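Mlr3007 protein (Mesorhizobium loti, PDB 3QQM) probably catalyses pyridoxal 5'-phosphate-dependent transamination of leucine, isoleucine and valine with 2-oxoglutarate, as a class-IV aminotransferase. Local coordinates at residues Leu101-Ala104 with Arg105-Asp109; Ser130-Val134 with Thr135-Glu139; Glu183-Glu187 with Gly188-Glu192. All coordinates share one frame; numbering follows the deposited sequence. Where two conformers were deposited one is given.

Interaction 1 of 3, residues Leu101-Ala104 with Arg105-Asp109; sequences LRLA and RTRLD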
loop_
_atom_site.group_PDB
_atom_site.type_symbol
_atom_site.label_atom_id
_atom_site.label_comp_id
_atom_site.label_asym_id
_atom_site.label_seq_id
_atom_site.Cartn_x
_atom_site.Cartn_y
_atom_site.Cartn_z
ATOM N N LEU A 101 3.188 12.907 9.426
ATOM C CA LEU A 101 3.144 11.538 9.941
ATOM C C LEU A 101 3.215 11.525 11.436
ATOM O O LEU A 101 3.872 12.377 12.025
ATOM C CB LEU A 101 4.341 10.728 9.426
ATOM C CG LEU A 101 4.545 10.729 7.932
ATOM C CD1 LEU A 101 5.792 9.952 7.591
ATOM C CD2 LEU A 101 3.337 10.144 7.235
ATOM N N ARG A 102 2.569 10.524 12.036
ATOM C CA ARG A 102 2.600 10.294 13.476
ATOM C C ARG A 102 2.748 8.776 13.699
ATOM O O ARG A 102 2.389 7.963 12.820
ATOM C CB ARG A 102 1.324 10.773 14.169
ATOM C CG ARG A 102 0.945 12.214 13.917
ATOM C CD ARG A 102 1.863 13.171 14.559
ATOM N NE ARG A 102 1.669 13.176 16.011
ATOM C CZ ARG A 102 0.871 14.024 16.669
ATOM N NH1 ARG A 102 0.170 14.963 16.025
ATOM N NH2 ARG A 102 0.776 13.925 17.980
ATOM N N LEU A 103 3.243 8.401 14.878
ATOM C CA LEU A 103 3.435 7.005 15.238
ATOM C C LEU A 103 2.264 6.464 16.032
ATOM O O LEU A 103 1.868 7.031 17.065
ATOM C CB LEU A 103 4.687 6.848 16.090
ATOM C CG LEU A 103 5.045 5.447 16.598
ATOM C CD1 LEU A 103 5.408 4.518 15.451
ATOM C CD2 LEU A 103 6.201 5.559 17.595
ATOM N N ALA A 104 1.706 5.367 15.552
ATOM C CA ALA A 104 0.618 4.730 16.248
ATOM C C ALA A 104 1.179 3.897 17.375
ATOM O O ALA A 104 2.316 3.446 17.299
ATOM C CB ALA A 104 -0.168 3.797 15.303
ATOM N N ARG A 105 0.381 3.712 18.419
ATOM C CA ARG A 105 0.768 2.849 19.539
ATOM C C ARG A 105 0.445 1.430 19.100
ATOM O O ARG A 105 1.008 0.479 19.595
ATOM C CB ARG A 105 0.033 3.176 20.858
ATOM C CG ARG A 105 -1.437 2.809 20.879
ATOM C CD ARG A 105 -2.037 2.904 22.283
ATOM N NE ARG A 105 -2.042 4.255 22.835
ATOM C CZ ARG A 105 -3.029 5.131 22.646
ATOM N NH1 ARG A 105 -4.078 4.809 21.884
ATOM N NH2 ARG A 105 -2.955 6.344 23.197
ATOM N N THR A 106 -0.460 1.316 18.130
ATOM C CA THR A 106 -0.851 0.035 17.551
ATOM C C THR A 106 0.389 -0.594 16.935
ATOM O O THR A 106 0.989 -0.005 16.063
ATOM C CB THR A 106 -1.846 0.233 16.379
ATOM O OG1 THR A 106 -3.010 0.906 16.853
ATOM C CG2 THR A 106 -2.236 -1.107 15.741
ATOM N N ARG A 107 0.755 -1.781 17.394
ATOM C CA ARG A 107 1.932 -2.486 16.867
ATOM C C ARG A 107 1.593 -3.701 15.992
ATOM O O ARG A 107 0.597 -4.357 16.186
ATOM C CB ARG A 107 2.837 -2.911 18.016
ATOM C CG ARG A 107 3.387 -1.731 18.794
ATOM C CD ARG A 107 4.154 -0.788 17.864
ATOM N NE ARG A 107 4.536 0.469 18.509
ATOM C CZ ARG A 107 5.683 0.647 19.137
ATOM N NH1 ARG A 107 6.562 -0.350 19.205
ATOM N NH2 ARG A 107 5.951 1.815 19.702
ATOM N N LEU A 108 2.458 -3.959 15.019
ATOM C CA LEU A 108 2.336 -5.080 14.126
ATOM C C LEU A 108 3.208 -6.204 14.692
ATOM O O LEU A 108 4.193 -5.964 15.420
ATOM C CB LEU A 108 2.822 -4.736 12.708
ATOM C CG LEU A 108 2.015 -3.690 11.914
ATOM C CD1 LEU A 108 2.687 -3.345 10.613
ATOM C CD2 LEU A 108 0.648 -4.191 11.675
ATOM N N ASP A 109 2.823 -7.432 14.360
ATOM C CA ASP A 109 3.532 -8.619 14.764
ATOM C C ASP A 109 4.331 -9.130 13.555
ATOM O O ASP A 109 3.755 -9.583 12.560
ATOM C CB ASP A 109 2.531 -9.667 15.257
ATOM C CG ASP A 109 3.195 -10.994 15.618
ATOM O OD1 ASP A 109 4.413 -11.138 15.366
ATOM O OD2 ASP A 109 2.485 -11.910 16.109
#

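Interaction 2 of 3, residues Ser130-Val134 with Thr135-Glu139; sequences SEYLV and TQADE. With EDO (1,2-ethanediol), chain B; EDO (1,2-ethanediol), chain T.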
loop_
_atom_site.group_PDB
_atom_site.type_symbol
_atom_site.label_atom_id
_atom_site.label_comp_id
_atom_site.label_asym_id
_atom_site.label_seq_id
_atom_site.Cartn_x
_atom_site.Cartn_y
_atom_site.Cartn_z
ATOM N N SER A 130 -7.479 5.217 13.386
ATOM C CA SER A 130 -8.434 5.832 14.295
ATOM C C SER A 130 -7.769 6.548 15.497
ATOM O O SER A 130 -8.419 7.293 16.199
ATOM C CB SER A 130 -9.434 4.788 14.807
ATOM O OG SER A 130 -8.824 3.958 15.782
ATOM N N GLU A 131 -6.483 6.322 15.720
ATOM C CA GLU A 131 -5.786 6.966 16.817
ATOM C C GLU A 131 -5.581 8.465 16.623
ATOM O O GLU A 131 -5.390 9.174 17.600
ATOM C CB GLU A 131 -4.397 6.360 17.018
ATOM C CG GLU A 131 -4.399 4.892 17.358
ATOM C CD GLU A 131 -3.008 4.368 17.684
ATOM O OE1 GLU A 131 -2.200 5.144 18.239
ATOM O OE2 GLU A 131 -2.736 3.176 17.416
ATOM N N TYR A 132 -5.581 8.920 15.368
ATOM C CA TYR A 132 -5.347 10.312 15.051
ATOM C C TYR A 132 -6.354 10.901 14.073
ATOM O O TYR A 132 -6.812 10.218 13.162
ATOM C CB TYR A 132 -3.969 10.458 14.414
ATOM C CG TYR A 132 -2.823 10.077 15.306
ATOM C CD1 TYR A 132 -2.418 10.909 16.308
ATOM C CD2 TYR A 132 -2.105 8.908 15.101
ATOM C CE1 TYR A 132 -1.372 10.583 17.129
ATOM C CE2 TYR A 132 -1.052 8.578 15.922
ATOM C CZ TYR A 132 -0.693 9.433 16.931
ATOM O OH TYR A 132 0.352 9.136 17.759
ATOM N N LEU A 133 -6.642 12.193 14.244
ATOM C CA LEU A 133 -7.533 12.926 13.350
ATOM C C LEU A 133 -6.758 13.276 12.090
ATOM O O LEU A 133 -5.524 13.343 12.120
ATOM C CB LEU A 133 -8.016 14.198 14.005
ATOM C CG LEU A 133 -8.903 14.022 15.236
ATOM C CD1 LEU A 133 -9.026 15.319 16.039
ATOM C CD2 LEU A 133 -10.268 13.491 14.824
ATOM N N VAL A 134 -7.480 13.549 10.993
ATOM C CA VAL A 134 -6.836 13.891 9.716
ATOM C C VAL A 134 -5.927 15.104 9.905
ATOM O O VAL A 134 -4.852 15.153 9.320
ATOM C CB VAL A 134 -7.857 14.189 8.562
ATOM C CG1 VAL A 134 -7.104 14.291 7.193
ATOM C CG2 VAL A 134 -8.921 13.102 8.469
ATOM N N THR A 135 -6.341 16.045 10.769
ATOM C CA THR A 135 -5.556 17.263 11.052
ATOM C C THR A 135 -4.313 17.008 11.904
ATOM O O THR A 135 -3.468 17.896 12.045
ATOM C CB THR A 135 -6.382 18.307 11.802
ATOM O OG1 THR A 135 -6.748 17.789 13.092
ATOM C CG2 THR A 135 -7.637 18.702 10.998
ATOM N N GLN A 136 -4.239 15.828 12.522
ATOM C CA GLN A 136 -3.082 15.443 13.341
ATOM C C GLN A 136 -2.075 14.613 12.518
ATOM O O GLN A 136 -0.882 14.658 12.766
ATOM C CB GLN A 136 -3.534 14.647 14.572
ATOM C CG GLN A 136 -4.365 15.428 15.572
ATOM C CD GLN A 136 -4.899 14.557 16.743
ATOM O OE1 GLN A 136 -5.435 13.470 16.544
ATOM N NE2 GLN A 136 -4.791 15.080 17.960
ATOM N N ALA A 137 -2.584 13.847 11.550
ATOM C CA ALA A 137 -1.741 13.021 10.695
ATOM C C ALA A 137 -2.426 12.659 9.381
ATOM O O ALA A 137 -3.549 12.173 9.357
ATOM C CB ALA A 137 -1.322 11.739 11.442
ATOM N N ASP A 138 -1.749 12.930 8.289
ATOM C CA ASP A 138 -2.251 12.577 6.970
ATOM C C ASP A 138 -2.044 11.073 6.813
ATOM O O ASP A 138 -2.846 10.382 6.144
ATOM C CB ASP A 138 -1.512 13.364 5.914
ATOM C CG ASP A 138 -1.788 14.851 6.016
ATOM O OD1 ASP A 138 -2.948 15.253 5.706
ATOM O OD2 ASP A 138 -0.855 15.611 6.373
ATOM N N GLU A 139 -0.998 10.558 7.487
ATOM C CA GLU A 139 -0.688 9.128 7.486
ATOM C C GLU A 139 -0.111 8.723 8.842
ATOM O O GLU A 139 0.594 9.479 9.485
ATOM C CB GLU A 139 0.260 8.780 6.325
ATOM C CG GLU A 139 0.775 7.324 6.231
ATOM C CD GLU A 139 -0.338 6.267 6.080
ATOM O OE1 GLU A 139 -1.287 6.266 6.883
ATOM O OE2 GLU A 139 -0.193 5.365 5.216
HETATM C C1 EDO B . -4.510 18.614 6.203
HETATM O O1 EDO B . -3.670 17.714 5.465
HETATM C C2 EDO B . -4.340 18.397 7.705
HETATM O O2 EDO B . -2.953 18.280 8.074
HETATM C C1 EDO T . -5.801 7.184 4.800
HETATM O O1 EDO T . -6.993 7.485 5.530
HETATM C C2 EDO T . -4.694 8.156 5.206
HETATM O O2 EDO T . -3.923 7.644 6.290
#

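Interaction 3 of 3, residues Glu183-Glu187 with Gly188-Glu192; sequences ELLDE and GRAEE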
loop_
_atom_site.group_PDB
_atom_site.type_symbol
_atom_site.label_atom_id
_atom_site.label_comp_id
_atom_site.label_asym_id
_atom_site.label_seq_id
_atom_site.Cartn_x
_atom_site.Cartn_y
_atom_site.Cartn_z
ATOM N N GLU A 183 8.885 -1.539 -7.235
ATOM C CA GLU A 183 9.471 -0.904 -8.402
ATOM C C GLU A 183 10.725 -0.105 -8.023
ATOM O O GLU A 183 11.708 -0.119 -8.755
ATOM C CB GLU A 183 8.471 0.005 -9.107
ATOM C CG GLU A 183 8.926 0.501 -10.517
ATOM C CD GLU A 183 7.865 1.361 -11.204
ATOM O OE1 GLU A 183 7.545 2.453 -10.688
ATOM O OE2 GLU A 183 7.379 0.962 -12.298
ATOM N N LEU A 184 10.667 0.599 -6.898
ATOM C CA LEU A 184 11.786 1.402 -6.458
ATOM C C LEU A 184 12.967 0.521 -6.062
ATOM O O LEU A 184 14.119 0.912 -6.247
ATOM C CB LEU A 184 11.387 2.311 -5.293
ATOM C CG LEU A 184 10.324 3.383 -5.530
ATOM C CD1 LEU A 184 9.990 4.034 -4.199
ATOM C CD2 LEU A 184 10.766 4.434 -6.559
ATOM N N LEU A 185 12.687 -0.667 -5.524
ATOM C CA LEU A 185 13.749 -1.580 -5.130
ATOM C C LEU A 185 14.422 -2.133 -6.357
ATOM O O LEU A 185 15.655 -2.188 -6.416
ATOM C CB LEU A 185 13.218 -2.724 -4.243
ATOM C CG LEU A 185 12.943 -2.369 -2.770
ATOM C CD1 LEU A 185 12.119 -3.434 -2.067
ATOM C CD2 LEU A 185 14.278 -2.129 -2.039
ATOM N N ASP A 186 13.620 -2.547 -7.339
ATOM C CA ASP A 186 14.175 -3.104 -8.583
ATOM C C ASP A 186 14.949 -2.054 -9.418
ATOM O O ASP A 186 15.835 -2.406 -10.178
ATOM C CB ASP A 186 13.070 -3.757 -9.441
ATOM C CG ASP A 186 12.501 -5.037 -8.810
ATOM O OD1 ASP A 186 13.132 -5.599 -7.875
ATOM O OD2 ASP A 186 11.428 -5.491 -9.276
ATOM N N GLU A 187 14.602 -0.778 -9.280
ATOM C CA GLU A 187 15.308 0.282 -10.031
ATOM C C GLU A 187 16.610 0.703 -9.341
ATOM O O GLU A 187 17.377 1.467 -9.905
ATOM C CB GLU A 187 14.413 1.511 -10.224
ATOM C CG GLU A 187 13.266 1.316 -11.191
ATOM C CD GLU A 187 12.261 2.476 -11.153
ATOM O OE1 GLU A 187 12.352 3.299 -10.226
ATOM O OE2 GLU A 187 11.367 2.548 -12.034
ATOM N N GLY A 188 16.849 0.201 -8.120
ATOM C CA GLY A 188 18.049 0.570 -7.362
ATOM C C GLY A 188 17.875 1.922 -6.657
ATOM O O GLY A 188 18.822 2.471 -6.113
ATOM N N ARG A 189 16.656 2.450 -6.644
ATOM C CA ARG A 189 16.382 3.731 -5.986
ATOM C C ARG A 189 16.112 3.565 -4.498
ATOM O O ARG A 189 16.419 4.449 -3.707
ATOM C CB ARG A 189 15.199 4.419 -6.628
ATOM C CG ARG A 189 15.416 4.723 -8.067
ATOM C CD ARG A 189 14.260 5.485 -8.634
ATOM N NE ARG A 189 14.509 5.741 -10.026
ATOM C CZ ARG A 189 15.324 6.695 -10.476
ATOM N NH1 ARG A 189 15.992 7.498 -9.640
ATOM N NH2 ARG A 189 15.483 6.840 -11.775
ATOM N N ALA A 190 15.499 2.450 -4.121
ATOM C CA ALA A 190 15.250 2.161 -2.734
ATOM C C ALA A 190 16.103 0.953 -2.319
ATOM O O ALA A 190 16.514 0.153 -3.169
ATOM C CB ALA A 190 13.778 1.876 -2.522
ATOM N N GLU A 191 16.392 0.851 -1.026
ATOM C CA GLU A 191 17.149 -0.264 -0.470
ATOM C C GLU A 191 16.519 -0.670 0.841
ATOM O O GLU A 191 15.965 0.157 1.550
ATOM C CB GLU A 191 18.605 0.087 -0.226
ATOM C CG GLU A 191 19.439 0.180 -1.486
ATOM C CD GLU A 191 20.856 0.663 -1.227
ATOM O OE1 GLU A 191 21.245 0.793 -0.029
ATOM O OE2 GLU A 191 21.586 0.917 -2.237
ATOM N N GLU A 192 16.589 -1.956 1.140
ATOM C CA GLU A 192 16.035 -2.448 2.370
ATOM C C GLU A 192 16.876 -2.004 3.562
ATOM O O GLU A 192 18.102 -1.844 3.469
ATOM C CB GLU A 192 15.825 -3.968 2.335
ATOM C CG GLU A 192 14.590 -4.367 1.484
ATOM C CD GLU A 192 14.227 -5.829 1.635
ATOM O OE1 GLU A 192 15.151 -6.644 1.558
ATOM O OE2 GLU A 192 13.016 -6.152 1.826
HETATM O O HOH W 1 17.544 -1.854 -4.587
#

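Interaction 1 of 3, residues Leu101-Ala104 with Arg105-Asp109
The methyl of A104 and the CB of T106 sit two residues apart and face the same neighbours. The gap from A104 CB to T106 CB is 4.1 Å. This is the tight part of the contact. A104 is buried, and its methyl also meets E131, V140 and A128. T106 has its hydroxyl beside its own backbone N (chi1 -59°) and its CG2 methyl on the far side from that N. OG1 hydrogen-bonds E131 and H127, which fixes the rotation of the side chain.

The other side is loose. R107 bends at its second torsion (chi2 -57°), and the guanidinium comes back toward L103 and A104. Its NE lies 3.9 Å from A104 O, with the oxygen at the guanidinium edge, but no hydrogen bond forms. NH2 approaches the L103 methyl CD2 obliquely at 4.3 Å. R105 and R107 are both exposed and were each modelled in two conformers, so the R107 contacts, from one conformer, are tentative. R105 CB points away from the strand residues yet still touches A104 C; its backbone N is tied to E131.

The contact marks the point where the chain leaves strand 99-103. The strand's backbone pairs with K219 through L101 and with L141 through R102. The loop stays beside strand 139-143, where L108 bonds A143. Helix 123-130 packs against A104, T106 and L108, and I149 of strand 149-152 touches L103.

Interaction 2 of 3, residues Ser130-Val134 with Thr135-Glu139
L133 and Q136 close a type I beta turn in the loop that joins helix 123-130 to strand 139-143. L133 O accepts two backbone bonds. Q136 N reaches it at 2.8 Å from above the carbonyl plane. A137 N reaches it at 3.0 Å, nearly in line with the C=O bond.

The Q136 side chain completes the turn from the other end. Its CG stands beside its own backbone N (chi1 -66°), and the chain then runs extended back toward L133. OE1 takes the L133 N-H at 2.9 Å. The bond is almost straight (176°), lies in the amide plane and uses a lone pair of OE1. The same oxygen is 3.7 Å from L133 CB. It also lies at the edge of the Y132 ring, 4.0 Å from CD1. Ring and amide are steeply inclined, with their planes 73° apart. Y132 CB also packs on A137 CB at 4.2 Å.

Partners outside tie the loop down. The Y132 hydroxyl bonds L103 O, and R129 bonds the carbonyls of Y132 and A137. D138 OD2 bonds I100 N, while D138 OD1 accepts from O1 of an ethanediol at 2.6 Å, a molecule probably left from crystallisation.

With an alanine in place of Q136, the L133 N-H would probably lose its acceptor, and the edge of the Y132 ring its neighbour. L133 thus has both its backbone N-H and its carbonyl engaged within the turn. The amide oxygen of Q136 serves as a substitute backbone acceptor, so the turn is held by a side chain as well as by the main chain.

Interaction 3 of 3, residues Glu183-Glu187 with Gly188-Glu192
Helix 179-186 ends in a Schellman motif, with G188 at positive phi (81°) and two bonds back into the last turn, R189 N to L184 O at 3.0 Å and G188 N to L185 O at 3.2 Å. R189 N lies nearly in line with the L184 C=O, though its N-H is bent from the oxygen. G188 N sits above the plane of its carbonyl. A190 N is a second donor to L184 O, also at 3.0 Å and from above the plane. A CB on residue 188 would clash with E187 O, and the positive phi itself favours glycine.

Side chains pack between the helix end and the strand. A190 turns its methyl toward the helix and meets L184 CB at 3.7 Å. L185 sends its CD2 methyl over the backbone of A190, 3.4 Å from A190 O, and on to the CG of E192. A water donates to both L185 O and A190 O, so it bridges the last helical turn to the strand.

On the solvent side, E187 and R189 form a salt bridge. OE1 of E187 approaches the guanidinium edge, 3.3 Å from NE, but the hydrogen bond is weak. The carboxylate and guanidinium planes stand 84° apart, and OE1 is the oxygen that meets NE. R189 stays extended from CG to NE (chi2 -176°). The R189 and L184 side chains cross at about a right angle, with R189 CD near L184 CD2. D186 pairs with R35 and E192 with R181.

R189 and E191 hydrogen-bond L166 through their backbones, and E191 also bonds T168. The chain therefore enters strand 190-193 parallel to strand 166-169. The whole is the helix-to-strand corner of a beta-alpha-beta crossover, with the helix capped by glycine before the second strand begins.

In the fold
The three contacts follow one another along the chain. Interactions 1 and 2 are neighbours, with centres 12 Å apart. They touch through T106 with E131 and L103 with Y132. Interaction 1 leaves strand 99-103 and interaction 2 leads into strand 139-143; these strands are parallel neighbours in the six-stranded mixed sheet. Helix 123-130 lies between them in sequence. So does K118, which carries pyridoxal phosphate in this entry. Interaction 3 stands apart, with centres 24 and 28 Å away and nearest atoms about 14 Å from either. It belongs to the two-stranded parallel sheet. The contacts thus lie at two separate places of one class-IV aminotransferase chain.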